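Local coordinates for hypothetical protein (PDB 2OD6) that is of unknown function but forms a dimer of ferredoxin-like folds and binds the long-chain fatty acid 10-oxohexadecanoic acid, at residues A[6-11]-A[64-69]; A[11-16]-A[97-102]; A[47-52]-A[59-64]. All blocks are in the same frame, centred on the assembly; numbering follows the deposited sequence. Where two conformers were deposited one is given.

How the interactions relate
All three contacts lie in one four-stranded antiparallel sheet, ordered 44-52, 59-67, 7-15, 98-109. Interactions 1 and 2 share strand 7-15 and meet at Thr11, their centres about 16 Å apart; interactions 1 and 3 share strand 59-67 and meet at Thr64, about 14 Å apart. Interactions 2 and 3 are closest, about 9 Å between centres, and are tied by a salt bridge from Asp14 to Arg60. Along the chain interaction 3, a local hairpin, is nested inside the loops closed by the other two, which cross each other. Together they join all four strands into one sheet whose helix-covered face contributes to the fatty-acid pocket and whose other face meets the second subunit.

Interaction 1 (A[6-11]-A[64-69]); sequences KFTSFT and TYEYKD. With OHA (10-oxohexadecanoic acid), chain E.
Ser9 and Tyr67, neighbours on one face of the antiparallel pair, together hold the carboxylate of 10-oxohexadecanoic acid. Both hydroxyls donate to the same oxygen: Tyr67 OH lies 2.6 Å from O2 of the ligand, and Ser9 OG 2.8 Å from that O2. Ser9 OG stands beside its own backbone N (chi1 -62°), which brings it to the edge of the Tyr67 ring, nearly in its plane. Two donors on one oxygen would be expected to favour the ionised acid. Further along the ligand, Tyr65 OH gives a longer bond to the keto oxygen O1, at 3.2 Å, while C15 sits over one face of the Tyr65 ring. With an alanine in place of Tyr65, the keto oxygen would probably lose this donor and C15 the ring it rests on.

The backbones are joined by paired bonds. Tyr65 N reaches Ser9 O at 3.0 Å, almost straight (170°), with Ser9 N returning to Tyr65 O. Tyr67 N to Phe7 O is shorter, 2.8 Å, whereas its return bond from Phe7 N is weak.

Apolar contact on the other face comes from Phe10, whose CD1 lies 3.7 Å from Thr64 CG2, the ring meeting the methyl obliquely. This face turns to the second subunit, where Lys46 of that subunit forms a salt bridge with Glu66. On the ligand side, Phe73 of helix 70-85 packs on Ser9, and Met39 of helix 18-40 packs on Tyr65 and Tyr67, while strands 44-52 and 98-109 flank the pair.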
# COMPACT_ATOMS: atom_id res chain seq x y z
N LYS A 6 -11.52 4.41 -7.59
CA LYS A 6 -11.37 3.77 -6.31
C LYS A 6 -10.46 4.59 -5.42
O LYS A 6 -9.62 5.37 -5.89
CB LYS A 6 -10.80 2.36 -6.48
CG LYS A 6 -11.76 1.43 -7.15
CD LYS A 6 -11.12 0.29 -7.86
CE LYS A 6 -10.56 -0.75 -6.98
NZ LYS A 6 -10.72 -2.08 -7.68
N PHE A 7 -10.65 4.43 -4.14
CA PHE A 7 -9.86 5.08 -3.12
C PHE A 7 -9.13 4.00 -2.29
O PHE A 7 -9.71 2.94 -2.03
CB PHE A 7 -10.76 5.88 -2.17
CG PHE A 7 -10.95 7.32 -2.57
CD1 PHE A 7 -11.35 7.66 -3.85
CD2 PHE A 7 -10.73 8.34 -1.65
CE1 PHE A 7 -11.53 9.00 -4.23
CE2 PHE A 7 -10.92 9.68 -2.02
CZ PHE A 7 -11.31 10.00 -3.31
N THR A 8 -7.87 4.27 -1.90
CA THR A 8 -7.05 3.37 -1.08
C THR A 8 -6.23 4.14 -0.08
O THR A 8 -5.59 5.10 -0.44
CB THR A 8 -6.09 2.52 -1.92
OG1 THR A 8 -6.84 1.72 -2.83
CG2 THR A 8 -5.26 1.53 -1.05
N SER A 9 -6.29 3.69 1.17
CA SER A 9 -5.53 4.28 2.25
C SER A 9 -4.49 3.26 2.70
O SER A 9 -4.78 2.05 2.71
CB SER A 9 -6.44 4.62 3.37
OG SER A 9 -7.39 5.57 2.98
N PHE A 10 -3.29 3.74 3.05
CA PHE A 10 -2.21 2.91 3.57
C PHE A 10 -1.85 3.46 4.87
O PHE A 10 -1.37 4.59 4.93
CB PHE A 10 -0.97 2.96 2.67
CG PHE A 10 -1.24 2.61 1.25
CD1 PHE A 10 -1.25 1.29 0.83
CD2 PHE A 10 -1.53 3.59 0.33
CE1 PHE A 10 -1.52 0.97 -0.49
CE2 PHE A 10 -1.79 3.27 -0.99
CZ PHE A 10 -1.80 1.96 -1.40
N THR A 11 -2.14 2.73 5.93
CA THR A 11 -1.76 3.22 7.28
C THR A 11 -0.52 2.46 7.68
O THR A 11 -0.53 1.20 7.68
CB THR A 11 -2.92 2.95 8.24
OG1 THR A 11 -4.06 3.70 7.80
CG2 THR A 11 -2.59 3.33 9.66
N THR A 64 -3.74 -1.85 4.47
CA THR A 64 -4.28 -1.27 3.31
C THR A 64 -5.80 -1.42 3.39
O THR A 64 -6.30 -2.47 3.75
CB THR A 64 -3.74 -1.94 2.01
OG1 THR A 64 -4.31 -3.24 1.92
CG2 THR A 64 -2.21 -2.04 2.03
N TYR A 65 -6.52 -0.33 3.07
CA TYR A 65 -7.97 -0.32 2.97
C TYR A 65 -8.34 0.01 1.54
O TYR A 65 -8.05 1.09 1.06
CB TYR A 65 -8.50 0.77 3.89
CG TYR A 65 -8.17 0.54 5.30
CD1 TYR A 65 -6.95 1.00 5.81
CD2 TYR A 65 -9.03 -0.15 6.15
CE1 TYR A 65 -6.59 0.80 7.15
CE2 TYR A 65 -8.66 -0.35 7.53
CZ TYR A 65 -7.45 0.13 7.98
OH TYR A 65 -7.12 -0.08 9.27
N GLU A 66 -8.95 -0.91 0.83
CA GLU A 66 -9.30 -0.67 -0.54
C GLU A 66 -10.80 -0.40 -0.62
O GLU A 66 -11.59 -1.30 -0.39
CB GLU A 66 -8.97 -1.89 -1.40
CG GLU A 66 -7.49 -2.02 -1.72
CD GLU A 66 -7.12 -3.32 -2.33
OE1 GLU A 66 -7.72 -3.75 -3.36
OE2 GLU A 66 -6.19 -3.93 -1.77
N TYR A 67 -11.18 0.83 -0.96
CA TYR A 67 -12.56 1.22 -1.08
C TYR A 67 -13.06 1.32 -2.53
O TYR A 67 -12.29 1.58 -3.47
CB TYR A 67 -12.76 2.56 -0.41
CG TYR A 67 -12.23 2.66 1.01
CD1 TYR A 67 -12.94 2.14 2.08
CD2 TYR A 67 -11.03 3.31 1.29
CE1 TYR A 67 -12.46 2.25 3.39
CE2 TYR A 67 -10.57 3.44 2.59
CZ TYR A 67 -11.31 2.92 3.63
OH TYR A 67 -10.89 3.06 4.93
N LYS A 68 -14.36 1.16 -2.69
CA LYS A 68 -15.02 1.21 -4.00
C LYS A 68 -14.83 2.58 -4.64
O LYS A 68 -14.67 2.70 -5.86
CB LYS A 68 -16.51 0.91 -3.80
CG LYS A 68 -17.36 0.57 -5.01
CD LYS A 68 -18.83 0.17 -4.56
CE LYS A 68 -19.90 1.28 -4.75
NZ LYS A 68 -21.40 0.99 -4.31
N ASP A 69 -14.85 3.63 -3.82
CA ASP A 69 -14.92 5.01 -4.34
C ASP A 69 -14.82 5.98 -3.21
O ASP A 69 -14.70 5.58 -2.06
CB ASP A 69 -16.20 5.27 -5.16
CG ASP A 69 -17.51 4.83 -4.45
OD1 ASP A 69 -17.59 4.82 -3.22
OD2 ASP A 69 -18.47 4.53 -5.17
O2 OHA E . -9.00 4.77 5.12
C16 OHA E . -8.51 5.09 6.20
O3 OHA E . -7.86 6.23 6.20
C15 OHA E . -8.66 4.28 7.47
C14 OHA E . -7.57 4.61 8.51
C13 OHA E . -7.80 4.03 9.93
C12 OHA E . -6.63 3.19 10.48
C11 OHA E . -6.61 3.03 12.02
C10 OHA E . -6.35 1.61 12.56
C9 OHA E . -7.65 0.77 12.53
C8 OHA E . -7.50 -0.77 12.63
C7 OHA E . -8.83 -1.47 12.33
O1 OHA E . -9.15 -1.74 11.18
C6 OHA E . -9.82 -1.86 13.41
C5 OHA E . -9.31 -1.61 14.83
C4 OHA E . -10.33 -2.13 15.85
C3 OHA E . -9.87 -2.10 17.33
C2 OHA E . -8.55 -2.82 17.63
C1 OHA E . -7.51 -1.84 18.15

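Interaction 2 (A[11-16]-A[97-102]); sequences TTADFI and AKFTTS. With OHA (10-oxohexadecanoic acid), chain E.
Thr101 and Thr11 face each other where the N-terminal strand of this ferredoxin-like fold pairs with the last strand, 98-109, in an antiparallel sheet. From Thr101 CB, which lies 3.7 Å from Thr11 OG1, the side chain forks. Its OG1 shares a hydrogen bond with Thr11 OG1 at 2.8 Å, joining the two hydroxyls directly across a non-hydrogen-bonded pair. Its other branch, CG2, stands opposite the backbone N, across the CA-CB bond, because OG1 takes the place beside that N (chi1 -56°). This methyl also packs against Thr11 OG1, and it approaches the carboxylate oxygen O3 of 10-oxohexadecanoic acid at 3.8 Å, so the fork has one polar arm for the neighbouring strand and an apolar arm that lines the pocket.

Phe99 lies on the same face. Its ring spans two residues of the partner strand: Thr11 CG2 comes in at the ring edge, and Ala13 CB touches CE2 at 3.8 Å. Beyond it, Ala97 CB meets Phe15 CE2 obliquely, and the Phe15 ring continues onto Phe24 of helix 18-40.

Four backbone bonds link Thr12 with Thr100 and Asp14 with Lys98. The Asp14 carboxylate, on the opposite face, turns away to a salt bridge with Arg60. The bond from Thr12 N to Thr100 O, 2.7 Å long, is almost straight at 176°, and water 1 donates to Thr12 O from 3.0 Å.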
# COMPACT_ATOMS: atom_id res chain seq x y z
N THR A 11 -2.14 2.73 5.93
CA THR A 11 -1.76 3.22 7.28
C THR A 11 -0.52 2.46 7.68
O THR A 11 -0.53 1.20 7.68
CB THR A 11 -2.92 2.95 8.24
OG1 THR A 11 -4.06 3.70 7.80
CG2 THR A 11 -2.59 3.33 9.66
N THR A 12 0.50 3.20 8.13
CA THR A 12 1.71 2.60 8.64
C THR A 12 1.66 2.78 10.14
O THR A 12 1.43 3.89 10.66
CB THR A 12 3.03 3.21 8.03
OG1 THR A 12 3.02 2.98 6.61
CG2 THR A 12 4.28 2.56 8.67
N ALA A 13 1.83 1.65 10.81
CA ALA A 13 1.81 1.57 12.25
C ALA A 13 3.18 1.12 12.80
O ALA A 13 3.64 0.03 12.49
CB ALA A 13 0.73 0.60 12.60
N ASP A 14 3.80 1.93 13.66
CA ASP A 14 5.10 1.60 14.21
C ASP A 14 5.01 1.43 15.69
O ASP A 14 4.34 2.22 16.32
CB ASP A 14 6.06 2.77 14.07
CG ASP A 14 6.96 2.62 12.91
OD1 ASP A 14 6.43 2.73 11.79
OD2 ASP A 14 8.16 2.38 13.14
N PHE A 15 5.77 0.48 16.22
CA PHE A 15 5.69 0.07 17.60
C PHE A 15 7.06 0.07 18.12
O PHE A 15 8.05 0.05 17.37
CB PHE A 15 5.09 -1.32 17.73
CG PHE A 15 3.77 -1.45 17.07
CD1 PHE A 15 3.71 -1.80 15.78
CD2 PHE A 15 2.59 -1.13 17.72
CE1 PHE A 15 2.53 -1.90 15.15
CE2 PHE A 15 1.36 -1.23 17.06
CZ PHE A 15 1.36 -1.59 15.79
N ILE A 16 7.12 0.16 19.43
CA ILE A 16 8.35 0.18 20.14
C ILE A 16 9.14 -1.13 20.23
O ILE A 16 10.31 -1.10 20.65
CB ILE A 16 8.00 0.51 21.59
CG1 ILE A 16 7.80 1.98 21.76
CG2 ILE A 16 9.02 -0.04 22.49
CD1 ILE A 16 7.84 2.29 23.21
N ALA A 97 1.84 2.91 19.87
CA ALA A 97 2.02 3.00 18.42
C ALA A 97 2.00 4.43 17.84
O ALA A 97 1.41 5.32 18.41
CB ALA A 97 0.97 2.19 17.73
N LYS A 98 2.65 4.61 16.68
CA LYS A 98 2.65 5.86 15.91
C LYS A 98 2.03 5.48 14.62
O LYS A 98 2.43 4.46 14.06
CB LYS A 98 4.06 6.36 15.64
CG LYS A 98 4.85 6.67 16.87
CD LYS A 98 6.13 7.48 16.56
CE LYS A 98 6.72 8.06 17.82
NZ LYS A 98 8.16 8.48 17.68
N PHE A 99 1.04 6.23 14.12
CA PHE A 99 0.31 5.75 12.86
C PHE A 99 0.43 6.88 11.89
O PHE A 99 0.32 8.02 12.31
CB PHE A 99 -1.17 5.58 13.10
CG PHE A 99 -1.50 4.51 14.05
CD1 PHE A 99 -1.53 4.77 15.41
CD2 PHE A 99 -1.78 3.24 13.61
CE1 PHE A 99 -1.82 3.76 16.31
CE2 PHE A 99 -2.07 2.22 14.50
CZ PHE A 99 -2.10 2.48 15.86
N THR A 100 0.64 6.60 10.61
CA THR A 100 0.61 7.64 9.59
C THR A 100 -0.10 7.05 8.39
O THR A 100 0.16 5.90 8.02
CB THR A 100 2.04 8.18 9.21
OG1 THR A 100 2.91 7.09 8.88
CG2 THR A 100 2.65 9.00 10.36
N THR A 101 -1.04 7.79 7.81
CA THR A 101 -1.84 7.29 6.68
C THR A 101 -1.62 8.08 5.41
O THR A 101 -1.62 9.30 5.42
CB THR A 101 -3.34 7.24 7.00
OG1 THR A 101 -3.53 6.45 8.17
CG2 THR A 101 -4.12 6.58 5.85
N SER A 102 -1.45 7.36 4.30
CA SER A 102 -1.42 7.97 3.02
C SER A 102 -2.70 7.58 2.33
O SER A 102 -2.89 6.41 1.98
CB SER A 102 -0.15 7.60 2.25
OG SER A 102 0.91 8.38 2.82
O2 OHA E . -9.00 4.77 5.12
C16 OHA E . -8.51 5.09 6.20
O3 OHA E . -7.86 6.23 6.20
C15 OHA E . -8.66 4.28 7.47
C14 OHA E . -7.57 4.61 8.51
C13 OHA E . -7.80 4.03 9.93
C12 OHA E . -6.63 3.19 10.48
C11 OHA E . -6.61 3.03 12.02
C10 OHA E . -6.35 1.61 12.56
C9 OHA E . -7.65 0.77 12.53
C8 OHA E . -7.50 -0.77 12.63
C7 OHA E . -8.83 -1.47 12.33
O1 OHA E . -9.15 -1.74 11.18
C6 OHA E . -9.82 -1.86 13.41
C5 OHA E . -9.31 -1.61 14.83
C4 OHA E . -10.33 -2.13 15.85
C3 OHA E . -9.87 -2.10 17.33
C2 OHA E . -8.55 -2.82 17.63
C1 OHA E . -7.51 -1.84 18.15
O HOH W 1 3.93 5.33 11.31

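Interaction 3 (A[47-52]-A[59-64]); sequences FSMNRV and FRVVMT
Ser48 OG is held from two directions: it shares a 2.7 Å hydrogen bond with Thr64 OG1 across the strands and receives the amide of Asn50, whose ND2 lies 3.1 Å away on its own strand. The second N-H of that amide donates to Val62 O, 2.8 Å from ND2. Both acceptors lie close to the amide plane, which fixes the rotation of the Asn50 side chain. Val62 O also takes a weak bond from Asn50 N, so backbone and side chain of one residue converge on it. With CG beside the backbone N (chi1 -56°), the amide reaches across to the neighbouring strand.

The opposite face is mostly apolar, Arg51 excepted. Met49 and Met63, both selenomethionine, lie side by side, and Met49 CG touches Val61 CB at 3.9 Å. The SE of Met63 sits at the edge of the Phe47 ring, 5.3 Å from its centroid, a Met-aromatic contact. Met63 also borders the bound fatty acid, and Val28 and Phe24 of helix 18-40 cover Met49 and Met63.

Toward the turn, Val52 N bonds to Arg60 O at 3.0 Å, and water 2 joins Arg51 NE to Val52 O. Strand 44-52 is outermost in its own chain, yet Ser48 to Val52 pair antiparallel with a strand of the second subunit. This is a beta hairpin at a sheet edge, here extended across the interface of a ferredoxin-like dimer.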
# COMPACT_ATOMS: atom_id res chain seq x y z
N PHE A 47 -9.22 -5.54 2.92
CA PHE A 47 -8.25 -5.08 3.93
C PHE A 47 -7.01 -6.02 3.95
O PHE A 47 -7.15 -7.21 3.71
CB PHE A 47 -8.88 -5.08 5.30
CG PHE A 47 -7.91 -4.88 6.42
CD1 PHE A 47 -7.61 -3.61 6.84
CD2 PHE A 47 -7.32 -5.97 7.09
CE1 PHE A 47 -6.71 -3.40 7.88
CE2 PHE A 47 -6.42 -5.77 8.13
CZ PHE A 47 -6.14 -4.49 8.54
N SER A 48 -5.82 -5.48 4.25
CA SER A 48 -4.62 -6.33 4.46
C SER A 48 -3.74 -5.71 5.47
O SER A 48 -3.78 -4.50 5.59
CB SER A 48 -3.87 -6.65 3.15
OG SER A 48 -3.15 -5.56 2.62
N MSE A 49 -3.03 -6.54 6.23
CA MSE A 49 -1.99 -6.09 7.17
C MSE A 49 -0.69 -6.75 6.72
O MSE A 49 -0.67 -7.93 6.43
CB MSE A 49 -2.37 -6.39 8.64
CG MSE A 49 -1.37 -6.05 9.67
SE MSE A 49 -2.45 -5.82 11.30
CE MSE A 49 -3.36 -7.63 11.15
N ASN A 50 0.42 -6.00 6.74
CA ASN A 50 1.66 -6.45 6.05
C ASN A 50 2.79 -6.12 6.91
O ASN A 50 2.83 -4.99 7.31
CB ASN A 50 1.79 -5.72 4.71
CG ASN A 50 0.58 -5.90 3.81
OD1 ASN A 50 0.51 -6.86 3.06
ND2 ASN A 50 -0.41 -4.93 3.88
N ARG A 51 3.66 -7.09 7.23
CA ARG A 51 4.78 -6.83 8.16
C ARG A 51 5.93 -6.36 7.29
O ARG A 51 6.30 -7.07 6.35
CB ARG A 51 5.18 -8.17 8.81
CG ARG A 51 6.51 -8.18 9.51
CD ARG A 51 6.37 -7.40 10.62
NE ARG A 51 7.62 -7.35 11.38
CZ ARG A 51 8.22 -8.38 11.96
NH1 ARG A 51 7.68 -9.58 12.03
NH2 ARG A 51 9.34 -8.13 12.61
N VAL A 52 6.55 -5.24 7.65
CA VAL A 52 7.63 -4.67 6.84
C VAL A 52 8.94 -5.30 7.35
O VAL A 52 9.27 -5.17 8.54
CB VAL A 52 7.70 -3.13 6.92
CG1 VAL A 52 9.00 -2.60 6.13
CG2 VAL A 52 6.36 -2.44 6.36
N PHE A 59 9.55 -2.23 14.06
CA PHE A 59 8.38 -3.05 14.21
C PHE A 59 7.22 -2.40 13.52
O PHE A 59 6.64 -1.48 14.05
CB PHE A 59 8.19 -3.25 15.71
CG PHE A 59 9.37 -3.81 16.34
CD1 PHE A 59 9.70 -5.12 16.17
CD2 PHE A 59 10.24 -2.98 16.97
CE1 PHE A 59 10.89 -5.64 16.71
CE2 PHE A 59 11.45 -3.47 17.54
CZ PHE A 59 11.76 -4.82 17.42
N ARG A 60 6.76 -2.90 12.37
CA ARG A 60 5.98 -2.03 11.56
C ARG A 60 5.11 -2.85 10.62
O ARG A 60 5.55 -3.80 10.06
CB ARG A 60 6.94 -1.08 10.78
CG ARG A 60 6.29 -0.02 9.86
CD ARG A 60 7.36 0.86 9.10
NE ARG A 60 8.25 1.64 10.00
CZ ARG A 60 9.40 2.18 9.63
NH1 ARG A 60 9.80 2.14 8.39
NH2 ARG A 60 10.13 2.83 10.52
N VAL A 61 3.87 -2.43 10.55
CA VAL A 61 2.91 -3.05 9.59
C VAL A 61 2.39 -1.97 8.73
O VAL A 61 2.23 -0.85 9.14
CB VAL A 61 1.79 -3.79 10.33
CG1 VAL A 61 2.42 -4.96 11.16
CG2 VAL A 61 0.96 -2.86 11.23
N VAL A 62 2.06 -2.32 7.49
CA VAL A 62 1.26 -1.46 6.67
C VAL A 62 -0.10 -2.12 6.48
O VAL A 62 -0.20 -3.26 6.06
CB VAL A 62 1.93 -1.18 5.27
CG1 VAL A 62 0.98 -0.36 4.33
CG2 VAL A 62 3.25 -0.44 5.47
N MSE A 63 -1.15 -1.34 6.76
CA MSE A 63 -2.52 -1.73 6.60
C MSE A 63 -3.13 -1.07 5.34
O MSE A 63 -3.03 0.16 5.14
CB MSE A 63 -3.25 -1.35 7.87
CG MSE A 63 -2.73 -2.18 9.06
SE MSE A 63 -3.85 -1.75 10.60
CE MSE A 63 -3.24 -0.02 11.01
N THR A 64 -3.74 -1.85 4.47
CA THR A 64 -4.28 -1.27 3.31
C THR A 64 -5.80 -1.42 3.39
O THR A 64 -6.30 -2.47 3.75
CB THR A 64 -3.74 -1.94 2.01
OG1 THR A 64 -4.31 -3.24 1.92
CG2 THR A 64 -2.21 -2.04 2.03
O HOH W 2 8.91 -4.63 11.26